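Local coordinates for ascorbate-specific PTS system EIIA component (Streptococcus pyogenes serotype M1, PDB 2OQT), which probably serves as the cytoplasmic IIA phosphocarrier of a sugar phosphotransferase system, passing on phosphate that drives ascorbate uptake and phosphorylation, at residues Q6-N11 with E141-V146; Q24-L29 with S99-L104; A122-E125 with A129-R132. All coordinates share one frame; numbering follows the deposited sequence. Where two conformers were deposited one is given.

Contact 1: Q6-N11 with E141-V146; sequences QALIDN and EVLEMV. Unlike the reference sequence in segment 6-11: Leu8 (reference Phe).
Leu8 and Ile9 of the N-terminal helix meet Leu143 and Val146 of the C-terminal helix in a near-antiparallel pairing of the first and last helices of the EIIA type-2 domain. The axes of the two short segments run at 158° to each other and come no closer than 10.9 Å, so the helices meet through side chains, not backbones.

The tighter half centres on Leu143. Its CD1 reaches Leu8 CB at 3.9 Å, and the two leucines slide past one another in opposite directions, a fit in which CD1 also lies 4.1 Å from Leu8 CD2. With CG anti to its own carbonyl carbon (chi1 -84°), Leu143 sends its branched end toward the first helix. Leu8 CD2 also meets Val146 CG2, at 4.2 Å. Beneath the pair lie Ile14 of strand 14-18 and Phe81 of strand 80-86, both touching Leu8; Val142 rests on Ile14 and Leu83, tying the C-terminal helix to the same sheet.

The outer side is looser. Ile9, largely solvent-exposed, offers only CG1 to Leu143 CD1, at 4.1 Å, and the contact is entirely apolar. Away from the interface, Asn11 folds back on the N-terminal helix: its ND2 donates to Ala7 O at 2.7 Å, a nearly straight bond (166°) in the carbonyl plane on a lone pair, while Asn11 OD1 is held by both Arg78 NH2 and Ser37 OG.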
ATOM      1  N   GLN A   6       9.528   2.935   9.407  1.00 65.71           N
ATOM      2  CA  GLN A   6       9.132   3.762  10.514  1.00 64.24           C
ATOM      3  C   GLN A   6       7.691   4.145  10.382  1.00 64.02           C
ATOM      4  O   GLN A   6       6.948   4.075  11.358  1.00 64.21           O
ATOM      5  CB  GLN A   6      10.009   5.014  10.620  1.00 64.34           C
ATOM      6  CG  GLN A   6       9.765   5.826  11.905  1.00 64.38           C
ATOM      7  CD  GLN A   6       9.869   4.956  13.190  1.00 65.88           C
ATOM      8  OE1 GLN A   6      10.775   4.098  13.328  1.00 63.76           O
ATOM      9  NE2 GLN A   6       8.925   5.161  14.111  1.00 63.18           N
ATOM     10  N   ALA A   7       7.311   4.572   9.174  1.00 63.82           N
ATOM     11  CA  ALA A   7       5.929   5.008   8.851  1.00 63.56           C
ATOM     12  C   ALA A   7       4.900   3.942   9.226  1.00 62.88           C
ATOM     13  O   ALA A   7       3.790   4.240   9.677  1.00 62.79           O
ATOM     14  CB  ALA A   7       5.814   5.352   7.359  1.00 63.15           C
ATOM     15  N   LEU A   8       5.311   2.695   9.033  1.00 62.81           N
ATOM     16  CA  LEU A   8       4.461   1.532   9.198  1.00 63.24           C
ATOM     17  C   LEU A   8       4.254   1.241  10.680  1.00 63.38           C
ATOM     18  O   LEU A   8       3.195   0.731  11.094  1.00 63.21           O
ATOM     19  CB  LEU A   8       5.135   0.351   8.521  1.00 62.87           C
ATOM     20  CG  LEU A   8       4.648  -0.372   7.262  1.00 63.48           C
ATOM     21  CD1 LEU A   8       3.601   0.316   6.357  1.00 62.08           C
ATOM     22  CD2 LEU A   8       5.890  -0.846   6.465  1.00 62.33           C
ATOM     23  N   ILE A   9       5.277   1.587  11.461  1.00 63.85           N
ATOM     24  CA  ILE A   9       5.247   1.441  12.908  1.00 63.90           C
ATOM     25  C   ILE A   9       4.465   2.587  13.516  1.00 64.47           C
ATOM     26  O   ILE A   9       3.645   2.368  14.416  1.00 64.89           O
ATOM     27  CB  ILE A   9       6.661   1.428  13.539  1.00 63.84           C
ATOM     28  CG1 ILE A   9       7.426   0.150  13.194  1.00 63.84           C
ATOM     29  CG2 ILE A   9       6.542   1.550  15.049  1.00 63.54           C
ATOM     30  CD1 ILE A   9       8.952   0.275  13.397  1.00 62.40           C
ATOM     31  N   ASP A  10       4.725   3.800  13.037  1.00 64.57           N
ATOM     32  CA  ASP A  10       4.092   4.984  13.591  1.00 66.07           C
ATOM     33  C   ASP A  10       2.586   4.996  13.436  1.00 65.38           C
ATOM     34  O   ASP A  10       1.855   5.744  14.118  1.00 66.55           O
ATOM     35  CB  ASP A  10       4.694   6.221  12.967  1.00 66.93           C
ATOM     36  CG  ASP A  10       6.131   6.413  13.384  1.00 72.34           C
ATOM     37  OD1 ASP A  10       6.538   5.806  14.429  1.00 75.83           O
ATOM     38  OD2 ASP A  10       6.855   7.162  12.675  1.00 77.93           O
ATOM     39  N   ASN A  11       2.128   4.147  12.533  1.00 64.63           N
ATOM     40  CA  ASN A  11       0.756   4.123  12.118  1.00 63.09           C
ATOM     41  C   ASN A  11       0.165   2.801  12.465  1.00 62.75           C
ATOM     42  O   ASN A  11      -1.067   2.648  12.409  1.00 62.66           O
ATOM     43  CB  ASN A  11       0.702   4.381  10.619  1.00 62.36           C
ATOM     44  CG  ASN A  11       0.827   5.831  10.309  1.00 61.98           C
ATOM     45  OD1 ASN A  11      -0.148   6.571  10.473  1.00 64.19           O
ATOM     46  ND2 ASN A  11       2.028   6.281   9.940  1.00 57.00           N
ATOM     47  N   GLU A 141       7.632  -9.739  11.091  1.00 79.72           N
ATOM     48  CA  GLU A 141       8.384 -10.195   9.913  1.00 78.87           C
ATOM     49  C   GLU A 141       8.166  -9.390   8.658  1.00 77.58           C
ATOM     50  O   GLU A 141       9.050  -9.335   7.811  1.00 77.35           O
ATOM     51  CB  GLU A 141       8.262 -11.699   9.639  1.00 79.22           C
ATOM     52  CG  GLU A 141       6.957 -12.340   9.954  1.00 80.79           C
ATOM     53  CD  GLU A 141       7.171 -13.754  10.469  1.00 84.13           C
ATOM     54  OE1 GLU A 141       6.612 -14.727   9.893  1.00 82.86           O
ATOM     55  OE2 GLU A 141       7.929 -13.870  11.460  1.00 85.47           O
ATOM     56  N   VAL A 142       7.008  -8.750   8.536  1.00 76.67           N
ATOM     57  CA  VAL A 142       6.846  -7.763   7.479  1.00 76.04           C
ATOM     58  C   VAL A 142       7.902  -6.674   7.676  1.00 76.14           C
ATOM     59  O   VAL A 142       8.675  -6.386   6.769  1.00 75.74           O
ATOM     60  CB  VAL A 142       5.428  -7.172   7.404  1.00 75.84           C
ATOM     61  CG1 VAL A 142       5.374  -6.040   6.401  1.00 75.04           C
ATOM     62  CG2 VAL A 142       4.407  -8.248   7.020  1.00 75.72           C
ATOM     63  N   LEU A 143       7.976  -6.118   8.879  1.00 76.55           N
ATOM     64  CA  LEU A 143       8.978  -5.100   9.176  1.00 77.06           C
ATOM     65  C   LEU A 143      10.412  -5.627   8.970  1.00 77.83           C
ATOM     66  O   LEU A 143      11.317  -4.875   8.613  1.00 77.59           O
ATOM     67  CB  LEU A 143       8.796  -4.546  10.598  1.00 76.92           C
ATOM     68  CG  LEU A 143       7.811  -3.414  10.995  1.00 76.76           C
ATOM     69  CD1 LEU A 143       7.589  -2.311   9.924  1.00 75.00           C
ATOM     70  CD2 LEU A 143       6.482  -3.943  11.468  1.00 75.56           C
ATOM     71  N   GLU A 144      10.620  -6.923   9.186  1.00 79.06           N
ATOM     72  CA  GLU A 144      11.952  -7.490   9.000  1.00 80.21           C
ATOM     73  C   GLU A 144      12.310  -7.577   7.526  1.00 80.39           C
ATOM     74  O   GLU A 144      13.462  -7.333   7.145  1.00 80.18           O
ATOM     75  CB  GLU A 144      12.116  -8.814   9.745  1.00 80.23           C
ATOM     76  CG  GLU A 144      12.706  -8.614  11.163  1.00 82.46           C
ATOM     77  CD  GLU A 144      12.125  -9.580  12.201  1.00 84.60           C
ATOM     78  OE1 GLU A 144      11.342 -10.473  11.801  1.00 85.43           O
ATOM     79  OE2 GLU A 144      12.446  -9.452  13.412  1.00 85.05           O
HETATM   80  N   MSE A 145      11.311  -7.887   6.705  1.00 80.98           N
HETATM   81  CA  MSE A 145      11.467  -7.792   5.262  1.00 82.09           C
HETATM   82  C   MSE A 145      11.784  -6.379   4.830  1.00 81.56           C
HETATM   83  O   MSE A 145      12.642  -6.202   3.973  1.00 81.85           O
HETATM   84  CB  MSE A 145      10.231  -8.285   4.543  1.00 81.72           C
HETATM   85  CG  MSE A 145       9.974  -9.729   4.774  1.00 82.60           C
HETATM   86 SE   MSE A 145       8.719 -10.409   3.485  0.80 86.31          SE
HETATM   87  CE  MSE A 145       9.643  -9.850   1.831  1.00 84.31           C
ATOM     88  N   VAL A 146      11.122  -5.382   5.431  1.00 81.41           N
ATOM     89  CA  VAL A 146      11.355  -3.972   5.085  1.00 81.26           C
ATOM     90  C   VAL A 146      12.757  -3.471   5.459  1.00 81.59           C
ATOM     91  O   VAL A 146      13.315  -2.637   4.743  1.00 81.63           O
ATOM     92  CB  VAL A 146      10.244  -3.005   5.647  1.00 81.64           C
ATOM     93  CG1 VAL A 146      10.402  -1.579   5.095  1.00 80.25           C
ATOM     94  CG2 VAL A 146       8.853  -3.523   5.316  1.00 81.96           C
TER

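Contact 2: Q24-L29 with S99-L104; sequences QEAVRL and SVLLTL
Leu101 points from strand 97-105 toward helix 23-36, and one methyl, CD2, makes the closest approaches, to the Ala26 carbonyl and to Val27. Its CG stands anti to the carbonyl carbon and beside the backbone N (chi1 -61°), which carries the branched end out from the strand to the helix surface. There CD2 comes against the backbone of Ala26 as well as its side chain, lying 3.8 Å from Ala26 O and 4.1 Å from Ala26 C.

The two helix residues receive the leucine differently. Ala26 has a CB that leaves the helix at a slant to the strand, and it stands 4.2 Å from Leu101 CD2, with Leu101 CD1 flanking it at 4.3 Å; being so small, it lets the leucine end settle against the carbonyl group. Val27, the next residue, also sets off obliquely and brings only its CG2 branch near, 4.3 Å from Leu101 CD2. CD2 therefore touches two successive helix residues, and the alpha carbons of Val27 and Leu101 remain 7.7 Å apart.

All three residues are buried, and the contact is apolar apart from the backbone oxygen. Val27 also leans on Tyr45 and Ile48 of helix 42-55 and on Phe92, while Leu101 packs beside Leu86 of strand 80-86. The next residue, Leu102, instead packs against Ile120 and Leu123 of helix 111-124. Neighbouring leucines thus serve different helices from the two faces of one sheet, the layered alpha-beta-alpha packing of a mixed sheet sandwiched between helices.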
ATOM      1  N   GLN A  24     -12.284  -2.706  -5.462  1.00 57.58           N
ATOM      2  CA  GLN A  24     -12.866  -1.730  -4.534  1.00 58.90           C
ATOM      3  C   GLN A  24     -12.830  -2.174  -3.039  1.00 59.13           C
ATOM      4  O   GLN A  24     -12.454  -1.378  -2.203  1.00 58.80           O
ATOM      5  CB  GLN A  24     -14.275  -1.350  -4.970  1.00 57.96           C
ATOM      6  CG  GLN A  24     -14.340  -0.620  -6.306  1.00 56.87           C
ATOM      7  CD  GLN A  24     -14.804  -1.502  -7.468  1.00 57.27           C
ATOM      8  OE1 GLN A  24     -15.409  -0.995  -8.423  1.00 57.82           O
ATOM      9  NE2 GLN A  24     -14.537  -2.802  -7.398  1.00 51.05           N
ATOM     10  N   GLU A  25     -13.209  -3.432  -2.728  1.00 60.31           N
ATOM     11  CA  GLU A  25     -13.100  -4.022  -1.359  1.00 61.31           C
ATOM     12  C   GLU A  25     -11.675  -3.935  -0.847  1.00 60.14           C
ATOM     13  O   GLU A  25     -11.429  -3.593   0.303  1.00 59.93           O
ATOM     14  CB  GLU A  25     -13.504  -5.517  -1.342  1.00 63.01           C
ATOM     15  CG  GLU A  25     -14.838  -5.910  -0.663  1.00 70.12           C
ATOM     16  CD  GLU A  25     -16.043  -6.134  -1.649  1.00 77.27           C
ATOM     17  OE1 GLU A  25     -16.455  -7.315  -1.853  1.00 78.37           O
ATOM     18  OE2 GLU A  25     -16.593  -5.136  -2.199  1.00 80.28           O
ATOM     19  N   ALA A  26     -10.728  -4.229  -1.731  1.00 60.02           N
ATOM     20  CA  ALA A  26      -9.307  -4.344  -1.357  1.00 59.50           C
ATOM     21  C   ALA A  26      -8.678  -2.983  -1.085  1.00 59.24           C
ATOM     22  O   ALA A  26      -7.836  -2.808  -0.200  1.00 58.96           O
ATOM     23  CB  ALA A  26      -8.556  -5.051  -2.429  1.00 59.36           C
ATOM     24  N   VAL A  27      -9.115  -2.010  -1.862  1.00 58.74           N
ATOM     25  CA  VAL A  27      -8.679  -0.653  -1.663  1.00 57.65           C
ATOM     26  C   VAL A  27      -9.231  -0.129  -0.333  1.00 57.40           C
ATOM     27  O   VAL A  27      -8.486   0.457   0.436  1.00 58.39           O
ATOM     28  CB  VAL A  27      -9.031   0.195  -2.902  1.00 56.32           C
ATOM     29  CG1 VAL A  27      -9.033   1.659  -2.607  1.00 55.78           C
ATOM     30  CG2 VAL A  27      -8.046  -0.113  -3.959  1.00 56.52           C
ATOM     31  N   ARG A  28     -10.513  -0.325  -0.070  1.00 57.03           N
ATOM     32  CA  ARG A  28     -11.091   0.056   1.210  0.50 57.04           C
ATOM     33  C   ARG A  28     -10.254  -0.511   2.355  1.00 56.83           C
ATOM     34  O   ARG A  28      -9.870   0.207   3.277  1.00 56.95           O
ATOM     35  CB  ARG A  28     -12.531  -0.446   1.292  0.50 57.19           C
ATOM     36  CG  ARG A  28     -13.243  -0.202   2.607  0.50 58.09           C
ATOM     37  CD  ARG A  28     -14.706  -0.618   2.482  0.50 58.81           C
ATOM     38  NE  ARG A  28     -15.546   0.479   1.989  0.50 61.29           N
ATOM     39  CZ  ARG A  28     -16.585   0.325   1.166  0.50 60.92           C
ATOM     40  NH1 ARG A  28     -16.911  -0.894   0.719  0.50 60.62           N
ATOM     41  NH2 ARG A  28     -17.280   1.390   0.772  0.50 57.52           N
ATOM     42  N   LEU A  29      -9.964  -1.811   2.282  1.00 56.74           N
ATOM     43  CA  LEU A  29      -9.229  -2.504   3.348  1.00 55.62           C
ATOM     44  C   LEU A  29      -7.817  -1.967   3.445  1.00 55.87           C
ATOM     45  O   LEU A  29      -7.204  -2.017   4.506  1.00 56.59           O
ATOM     46  CB  LEU A  29      -9.208  -4.034   3.109  1.00 55.51           C
ATOM     47  CG  LEU A  29     -10.508  -4.879   3.242  1.00 54.78           C
ATOM     48  CD1 LEU A  29     -10.253  -6.263   2.660  1.00 53.88           C
ATOM     49  CD2 LEU A  29     -11.061  -4.972   4.720  1.00 51.84           C
ATOM     50  N   SER A  99      -2.160  -9.105  -4.723  1.00 60.01           N
ATOM     51  CA  SER A  99      -2.256  -9.791  -3.452  1.00 59.55           C
ATOM     52  C   SER A  99      -1.724  -8.927  -2.357  1.00 59.10           C
ATOM     53  O   SER A  99      -2.048  -9.146  -1.181  1.00 58.50           O
ATOM     54  CB  SER A  99      -1.541 -11.162  -3.481  1.00 60.10           C
ATOM     55  OG  SER A  99      -2.325 -12.106  -4.219  1.00 60.98           O
ATOM     56  N   VAL A 100      -0.917  -7.938  -2.739  1.00 57.82           N
ATOM     57  CA  VAL A 100      -0.372  -7.008  -1.760  1.00 57.34           C
ATOM     58  C   VAL A 100      -0.582  -5.534  -2.115  1.00 56.79           C
ATOM     59  O   VAL A 100      -0.116  -5.042  -3.133  1.00 57.16           O
ATOM     60  CB  VAL A 100       1.121  -7.313  -1.487  1.00 57.95           C
ATOM     61  CG1 VAL A 100       1.687  -6.391  -0.386  1.00 57.20           C
ATOM     62  CG2 VAL A 100       1.293  -8.809  -1.119  1.00 55.94           C
ATOM     63  N   LEU A 101      -1.269  -4.829  -1.228  1.00 56.33           N
ATOM     64  CA  LEU A 101      -1.502  -3.377  -1.360  1.00 54.57           C
ATOM     65  C   LEU A 101      -0.713  -2.568  -0.334  1.00 54.18           C
ATOM     66  O   LEU A 101      -0.927  -2.683   0.902  1.00 52.81           O
ATOM     67  CB  LEU A 101      -2.992  -3.067  -1.245  1.00 54.45           C
ATOM     68  CG  LEU A 101      -3.824  -3.754  -2.353  1.00 53.55           C
ATOM     69  CD1 LEU A 101      -4.288  -5.162  -1.935  1.00 52.61           C
ATOM     70  CD2 LEU A 101      -4.997  -2.875  -2.799  1.00 50.94           C
ATOM     71  N   LEU A 102       0.219  -1.780  -0.878  1.00 53.01           N
ATOM     72  CA  LEU A 102       0.925  -0.738  -0.150  1.00 52.82           C
ATOM     73  C   LEU A 102       0.394   0.676  -0.445  1.00 52.32           C
ATOM     74  O   LEU A 102       0.923   1.404  -1.275  1.00 52.63           O
ATOM     75  CB  LEU A 102       2.415  -0.793  -0.468  1.00 52.88           C
ATOM     76  CG  LEU A 102       3.281  -0.587   0.768  1.00 53.25           C
ATOM     77  CD1 LEU A 102       4.570  -1.372   0.627  1.00 53.33           C
ATOM     78  CD2 LEU A 102       3.547   0.866   1.009  1.00 53.94           C
ATOM     79  N   THR A 103      -0.663   1.043   0.252  1.00 51.86           N
ATOM     80  CA  THR A 103      -1.138   2.411   0.336  1.00 50.52           C
ATOM     81  C   THR A 103      -0.129   3.458   0.738  1.00 50.00           C
ATOM     82  O   THR A 103       0.627   3.306   1.697  1.00 49.66           O
ATOM     83  CB  THR A 103      -2.266   2.440   1.313  1.00 50.17           C
ATOM     84  OG1 THR A 103      -3.108   1.370   0.915  1.00 51.42           O
ATOM     85  CG2 THR A 103      -3.029   3.766   1.258  1.00 47.12           C
ATOM     86  N   LEU A 104      -0.205   4.559   0.026  1.00 48.66           N
ATOM     87  CA  LEU A 104       0.696   5.659   0.213  1.00 50.00           C
ATOM     88  C   LEU A 104      -0.117   6.916   0.389  1.00 49.60           C
ATOM     89  O   LEU A 104      -0.984   7.171  -0.419  1.00 50.54           O
ATOM     90  CB  LEU A 104       1.501   5.785  -1.071  1.00 50.57           C
ATOM     91  CG  LEU A 104       2.451   6.934  -1.314  1.00 52.10           C
ATOM     92  CD1 LEU A 104       2.879   6.780  -2.756  1.00 53.01           C
ATOM     93  CD2 LEU A 104       1.796   8.217  -1.178  1.00 52.75           C
TER

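Contact 3: A122-E125 with A129-R132; sequences ALFE and AIER
An alpha-alpha corner, in which helix 111-124 ends and helix 129-134 begins after a brief loop, brings Ala129 back against the last turn of the first helix. The CB of Ala129 points at that turn and lies 3.5 Å from Leu123 O and 3.8 Å from Phe124 O. A methyl group thus abuts two consecutive carbonyl oxygens at the helix end, and the small side chain permits the alpha carbons of Phe124 and Ala129 to come within 5.4 Å.

Phe124 continues the contact on its ring side. Ile130 CG2 approaches the ring obliquely, 4.4 Å from Phe124 CD1, while the far end of the isoleucine leads away toward Ser99. One face of the ring is covered from within its own helix by Leu123 CD2, 4.2 Å above the plane and displaced toward the rim. With its chi1 at -66°, Phe124 carries the ring inward to Val100 and Leu102 of strand 97-105.

Leu123, whose CG is anti to the backbone N (chi1 179°), reaches Val146 and Ser149 of helix 139-149 as well as Leu102 of the sheet. Arg132 of the second helix reaches back to the loop, its NE donating a hydrogen bond to Asp127 O. Two consecutive helices joined by so short a loop and lying nearly at right angles form an alpha-alpha corner, here packed on the sheet of the EIIA alpha/beta fold.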
ATOM      1  N   ALA A 122      12.036  -1.257  -3.898  1.00 72.01           N
ATOM      2  CA  ALA A 122      13.082  -2.018  -3.224  1.00 71.29           C
ATOM      3  C   ALA A 122      12.546  -3.231  -2.485  1.00 71.72           C
ATOM      4  O   ALA A 122      13.140  -4.319  -2.550  1.00 71.71           O
ATOM      5  CB  ALA A 122      13.858  -1.124  -2.285  1.00 70.75           C
ATOM      6  N   LEU A 123      11.421  -3.058  -1.795  1.00 72.76           N
ATOM      7  CA  LEU A 123      10.780  -4.168  -1.063  1.00 72.82           C
ATOM      8  C   LEU A 123      10.347  -5.265  -2.011  1.00 73.50           C
ATOM      9  O   LEU A 123      10.452  -6.460  -1.701  1.00 73.73           O
ATOM     10  CB  LEU A 123       9.567  -3.678  -0.272  1.00 72.58           C
ATOM     11  CG  LEU A 123       8.782  -4.723   0.531  1.00 71.90           C
ATOM     12  CD1 LEU A 123       9.567  -5.256   1.728  1.00 70.01           C
ATOM     13  CD2 LEU A 123       7.461  -4.132   0.999  1.00 72.34           C
ATOM     14  N   PHE A 124       9.853  -4.859  -3.168  1.00 74.44           N
ATOM     15  CA  PHE A 124       9.286  -5.831  -4.086  1.00 76.33           C
ATOM     16  C   PHE A 124      10.335  -6.413  -5.018  1.00 77.79           C
ATOM     17  O   PHE A 124      10.100  -7.465  -5.611  1.00 78.39           O
ATOM     18  CB  PHE A 124       8.094  -5.244  -4.840  1.00 75.96           C
ATOM     19  CG  PHE A 124       6.915  -4.940  -3.940  1.00 75.44           C
ATOM     20  CD1 PHE A 124       6.117  -5.974  -3.446  1.00 74.13           C
ATOM     21  CD2 PHE A 124       6.623  -3.622  -3.567  1.00 73.96           C
ATOM     22  CE1 PHE A 124       5.042  -5.698  -2.609  1.00 75.35           C
ATOM     23  CE2 PHE A 124       5.548  -3.334  -2.731  1.00 73.64           C
ATOM     24  CZ  PHE A 124       4.758  -4.365  -2.246  1.00 75.31           C
ATOM     25  N   GLU A 125      11.486  -5.738  -5.108  1.00 78.96           N
ATOM     26  CA  GLU A 125      12.656  -6.224  -5.830  1.00 80.69           C
ATOM     27  C   GLU A 125      13.443  -7.288  -5.043  1.00 80.53           C
ATOM     28  O   GLU A 125      14.514  -7.729  -5.476  1.00 80.40           O
ATOM     29  CB  GLU A 125      13.570  -5.050  -6.180  1.00 80.66           C
ATOM     30  CG  GLU A 125      13.071  -4.211  -7.361  1.00 83.39           C
ATOM     31  CD  GLU A 125      14.176  -3.372  -8.027  1.00 84.21           C
ATOM     32  OE1 GLU A 125      15.295  -3.276  -7.447  1.00 86.87           O
ATOM     33  OE2 GLU A 125      13.913  -2.810  -9.129  1.00 86.34           O
ATOM     34  N   ALA A 129       9.184 -11.824  -3.250  1.00 79.28           N
ATOM     35  CA  ALA A 129       8.631 -10.914  -2.260  1.00 77.88           C
ATOM     36  C   ALA A 129       7.136 -11.118  -1.983  1.00 77.09           C
ATOM     37  O   ALA A 129       6.750 -11.240  -0.814  1.00 76.41           O
ATOM     38  CB  ALA A 129       8.929  -9.470  -2.616  1.00 78.07           C
ATOM     39  N   ILE A 130       6.292 -11.162  -3.017  1.00 75.50           N
ATOM     40  CA  ILE A 130       4.849 -11.133  -2.727  1.00 75.04           C
ATOM     41  C   ILE A 130       4.341 -12.333  -1.911  1.00 74.97           C
ATOM     42  O   ILE A 130       3.565 -12.187  -0.940  1.00 74.37           O
ATOM     43  CB  ILE A 130       3.904 -10.699  -3.946  1.00 74.92           C
ATOM     44  CG1 ILE A 130       3.217 -11.881  -4.609  1.00 75.93           C
ATOM     45  CG2 ILE A 130       4.614  -9.798  -4.970  1.00 74.60           C
ATOM     46  CD1 ILE A 130       1.750 -11.644  -4.872  1.00 77.94           C
ATOM     47  N   GLU A 131       4.853 -13.507  -2.274  1.00 74.95           N
ATOM     48  CA  GLU A 131       4.557 -14.784  -1.633  1.00 74.47           C
ATOM     49  C   GLU A 131       5.201 -14.828  -0.254  1.00 74.39           C
ATOM     50  O   GLU A 131       4.553 -15.200   0.715  1.00 74.81           O
ATOM     51  CB  GLU A 131       5.074 -15.921  -2.511  1.00 74.75           C
ATOM     52  CG  GLU A 131       5.243 -15.515  -3.982  1.00 75.36           C
ATOM     53  CD  GLU A 131       6.409 -14.535  -4.163  1.00 76.63           C
ATOM     54  OE1 GLU A 131       7.093 -14.263  -3.140  1.00 76.43           O
ATOM     55  OE2 GLU A 131       6.638 -14.041  -5.299  1.00 75.13           O
ATOM     56  N   ARG A 132       6.465 -14.430  -0.146  1.00 73.89           N
ATOM     57  CA  ARG A 132       7.049 -14.231   1.169  1.00 73.87           C
ATOM     58  C   ARG A 132       6.146 -13.349   2.056  1.00 74.33           C
ATOM     59  O   ARG A 132       5.888 -13.686   3.224  1.00 75.34           O
ATOM     60  CB  ARG A 132       8.422 -13.591   1.043  1.00 74.05           C
ATOM     61  CG  ARG A 132       9.579 -14.562   0.893  1.00 73.81           C
ATOM     62  CD  ARG A 132      10.800 -13.986   1.585  1.00 75.28           C
ATOM     63  NE  ARG A 132      11.660 -13.183   0.709  1.00 73.66           N
ATOM     64  CZ  ARG A 132      12.626 -12.374   1.154  1.00 73.29           C
ATOM     65  NH1 ARG A 132      12.847 -12.238   2.462  1.00 70.07           N
ATOM     66  NH2 ARG A 132      13.376 -11.695   0.285  1.00 74.25           N
TER

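How the contacts relate
Contacts 2 and 3 follow one another along the chain, and both are nested within the loop that contact 1 closes between the first and last helices. Contact 3 joins the other two directly: Leu123 CD1 lies 3.9 Å from Met145 O of contact 1, and Leu123 CD2 lies 4.0 Å from Leu102 CD1 of contact 2. Further along, Ile130 CD1 packs on Ser99 CB at 3.6 Å. Contacts 1 and 2 do not touch; their centres are about 17 Å apart and their nearest atoms about 5 Å. Contact 2 lies deepest, about 6 Å from the chain centre, against about 12 and 13 Å for contacts 1 and 3.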